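Local coordinates for protein PelA (Pseudomonas aeruginosa, PDB 5TCB) that is a periplasmic enzyme of Pel polysaccharide biosynthesis, probably both deacetylating and cleaving the polymer, represented here by its glycoside hydrolase domain, at residues Gly131-Thr136 and Lys170-Arg175. Sequence-based numbering, arbitrary orientation.
Sequences GLFLDT and KLFFNR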
loop_
_atom_site.group_PDB
_atom_site.type_symbol
_atom_site.label_atom_id
_atom_site.label_comp_id
_atom_site.label_asym_id
_atom_site.label_seq_id
_atom_site.Cartn_x
_atom_site.Cartn_y
_atom_site.Cartn_z
ATOM N N GLY A 131 8.126 -8.021 -4.870
ATOM C CA GLY A 131 8.022 -7.154 -3.718
ATOM C C GLY A 131 6.640 -7.237 -3.115
ATOM O O GLY A 131 5.747 -7.945 -3.605
ATOM N N LEU A 132 6.488 -6.471 -2.021
ATOM C CA LEU A 132 5.247 -6.368 -1.283
ATOM C C LEU A 132 4.850 -4.907 -1.173
ATOM O O LEU A 132 5.706 -4.045 -0.959
ATOM C CB LEU A 132 5.392 -6.896 0.128
ATOM C CG LEU A 132 5.876 -8.337 0.276
ATOM C CD1 LEU A 132 6.174 -8.681 1.744
ATOM C CD2 LEU A 132 4.881 -9.295 -0.300
ATOM N N PHE A 133 3.557 -4.647 -1.329
ATOM C CA PHE A 133 2.988 -3.340 -1.035
ATOM C C PHE A 133 2.417 -3.423 0.369
ATOM O O PHE A 133 1.458 -4.161 0.609
ATOM C CB PHE A 133 1.928 -2.923 -2.041
ATOM C CG PHE A 133 1.362 -1.546 -1.756
ATOM C CD1 PHE A 133 2.120 -0.426 -1.988
ATOM C CD2 PHE A 133 0.094 -1.383 -1.253
ATOM C CE1 PHE A 133 1.631 0.834 -1.729
ATOM C CE2 PHE A 133 -0.395 -0.103 -0.970
ATOM C CZ PHE A 133 0.383 0.989 -1.238
ATOM N N LEU A 134 3.031 -2.710 1.283
ATOM C CA LEU A 134 2.707 -2.811 2.710
ATOM C C LEU A 134 1.703 -1.738 3.109
ATOM O O LEU A 134 2.034 -0.546 3.184
ATOM C CB LEU A 134 3.982 -2.726 3.547
ATOM C CG LEU A 134 5.060 -3.759 3.190
ATOM C CD1 LEU A 134 6.271 -3.556 4.104
ATOM C CD2 LEU A 134 4.529 -5.180 3.301
ATOM N N ASP A 135 0.479 -2.170 3.396
ATOM C CA ASP A 135 -0.608 -1.277 3.737
ATOM C C ASP A 135 -0.823 -1.254 5.251
ATOM O O ASP A 135 -0.230 -2.026 6.021
ATOM C CB ASP A 135 -1.879 -1.733 3.008
ATOM C CG ASP A 135 -2.950 -0.667 2.897
ATOM O OD1 ASP A 135 -2.682 0.540 3.096
ATOM O OD2 ASP A 135 -4.098 -1.054 2.580
ATOM N N THR A 136 -1.708 -0.349 5.646
ATOM C CA THR A 136 -2.164 -0.101 7.027
ATOM C C THR A 136 -0.998 0.028 8.010
ATOM O O THR A 136 -1.037 -0.458 9.142
ATOM C CB THR A 136 -3.224 -1.126 7.469
ATOM O OG1 THR A 136 -2.753 -2.467 7.361
ATOM C CG2 THR A 136 -4.477 -0.952 6.627
ATOM N N LYS A 170 11.280 -6.377 -2.657
ATOM C CA LYS A 170 11.248 -4.925 -2.489
ATOM C C LYS A 170 10.041 -4.553 -1.658
ATOM O O LYS A 170 8.948 -5.068 -1.890
ATOM C CB LYS A 170 11.166 -4.219 -3.843
ATOM C CG LYS A 170 12.390 -4.372 -4.694
ATOM C CD LYS A 170 12.255 -3.585 -5.983
ATOM C CE LYS A 170 13.484 -3.721 -6.843
ATOM N NZ LYS A 170 14.556 -2.851 -6.348
ATOM N N LEU A 171 10.237 -3.662 -0.684
ATOM C CA LEU A 171 9.157 -3.228 0.199
ATOM C C LEU A 171 8.691 -1.828 -0.216
ATOM O O LEU A 171 9.438 -0.852 -0.138
ATOM C CB LEU A 171 9.592 -3.274 1.663
ATOM C CG LEU A 171 10.094 -4.639 2.159
ATOM C CD1 LEU A 171 10.422 -4.565 3.632
ATOM C CD2 LEU A 171 9.102 -5.770 1.867
ATOM N N PHE A 172 7.449 -1.762 -0.667
ATOM C CA PHE A 172 6.813 -0.566 -1.190
ATOM C C PHE A 172 5.824 -0.161 -0.101
ATOM O O PHE A 172 4.788 -0.806 0.094
ATOM C CB PHE A 172 6.174 -0.913 -2.540
ATOM C CG PHE A 172 5.477 0.205 -3.260
ATOM C CD1 PHE A 172 5.515 1.519 -2.845
ATOM C CD2 PHE A 172 4.786 -0.118 -4.413
ATOM C CE1 PHE A 172 4.829 2.495 -3.567
ATOM C CE2 PHE A 172 4.105 0.843 -5.152
ATOM C CZ PHE A 172 4.126 2.156 -4.732
ATOM N N PHE A 173 6.197 0.851 0.678
ATOM C CA PHE A 173 5.403 1.243 1.840
ATOM C C PHE A 173 4.226 2.118 1.404
ATOM O O PHE A 173 4.396 3.021 0.577
ATOM C CB PHE A 173 6.221 2.082 2.820
ATOM C CG PHE A 173 7.176 1.336 3.713
ATOM C CD1 PHE A 173 7.735 0.130 3.361
ATOM C CD2 PHE A 173 7.527 1.897 4.935
ATOM C CE1 PHE A 173 8.642 -0.503 4.219
ATOM C CE2 PHE A 173 8.422 1.286 5.765
ATOM C CZ PHE A 173 8.984 0.089 5.411
ATOM N N ASN A 174 3.054 1.891 1.991
ATOM C CA ASN A 174 1.973 2.892 2.000
ATOM C C ASN A 174 2.177 3.773 3.223
ATOM O O ASN A 174 1.915 3.361 4.353
ATOM C CB ASN A 174 0.595 2.251 1.994
ATOM C CG ASN A 174 -0.505 3.250 1.645
ATOM O OD1 ASN A 174 -0.200 4.411 1.336
ATOM N ND2 ASN A 174 -1.758 2.824 1.669
ATOM N N ARG A 175 2.683 4.992 3.009
ATOM C CA ARG A 175 3.022 5.902 4.125
ATOM C C ARG A 175 4.009 5.177 5.041
ATOM O O ARG A 175 5.029 4.665 4.570
ATOM C CB ARG A 175 1.772 6.407 4.815
ATOM C CG ARG A 175 0.857 7.220 3.973
ATOM C CD ARG A 175 -0.308 7.700 4.764
ATOM N NE ARG A 175 -1.220 8.531 3.978
ATOM C CZ ARG A 175 -1.801 9.626 4.434
ATOM N NH1 ARG A 175 -1.598 10.050 5.682
ATOM N NH2 ARG A 175 -2.612 10.300 3.628
#
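Gly-131 to Asp-135 and Lys-170 to Asn-174 run side by side as parallel strands, their axes 18° apart, joined by four backbone hydrogen bonds from Leu-132 N to Lys-170 O, Phe-172 N to Leu-132 O, Leu-134 N to Phe-172 O and Asn-174 N to Leu-134 O. At Gly-131 the strands draw together: having no side chain, this residue lets the Lys-170 carbonyl come close, its O lying 2.9 Å from Gly-131 CA. Phe-133 and Phe-172 project from one face of the sheet in a T-shaped stack: the edge of the Phe-133 ring, led by CD1, meets the face of Phe-172, with centroids 4.9 Å apart and planes at 78°. Flat rings suit this interior face, for each makes a further edge-to-face pair, Phe-133 with Phe-29 and Phe-172 with Trp-45. With CG of Phe-133 anti to the backbone N (chi1 -178°), its ring leans over the neighbouring strand, and CZ reaches Asn-174 CB at 3.5 Å. The two strands are successive members of an eight-stranded parallel sheet, linked by helix 145-165 in a beta-alpha-beta crossover, consistent with the (beta/alpha)8 barrel of GH114 enzymes. Leu-132, Leu-134, Leu-171 and Phe-173 point to the helix-covered face, where branched and aromatic side chains pack against Leu-159, Leu-162 and His-163; Leu-134 CD1 lies 3.9 Å from Phe-173 CE1. At the C-terminal ends of the strands polar residues take over. Asn-174 ND2 donates to Asp-135 OD1 at 2.8 Å, approaching from one side of the carboxylate plane while Thr-136 N binds the same oxygen from the opposite side. Bonds from both faces should restrain the carboxylate, whose OD2 is hydrogen-bonded to Tyr-71 OH; Asn-174 ND2 also bonds Glu-193 OE2.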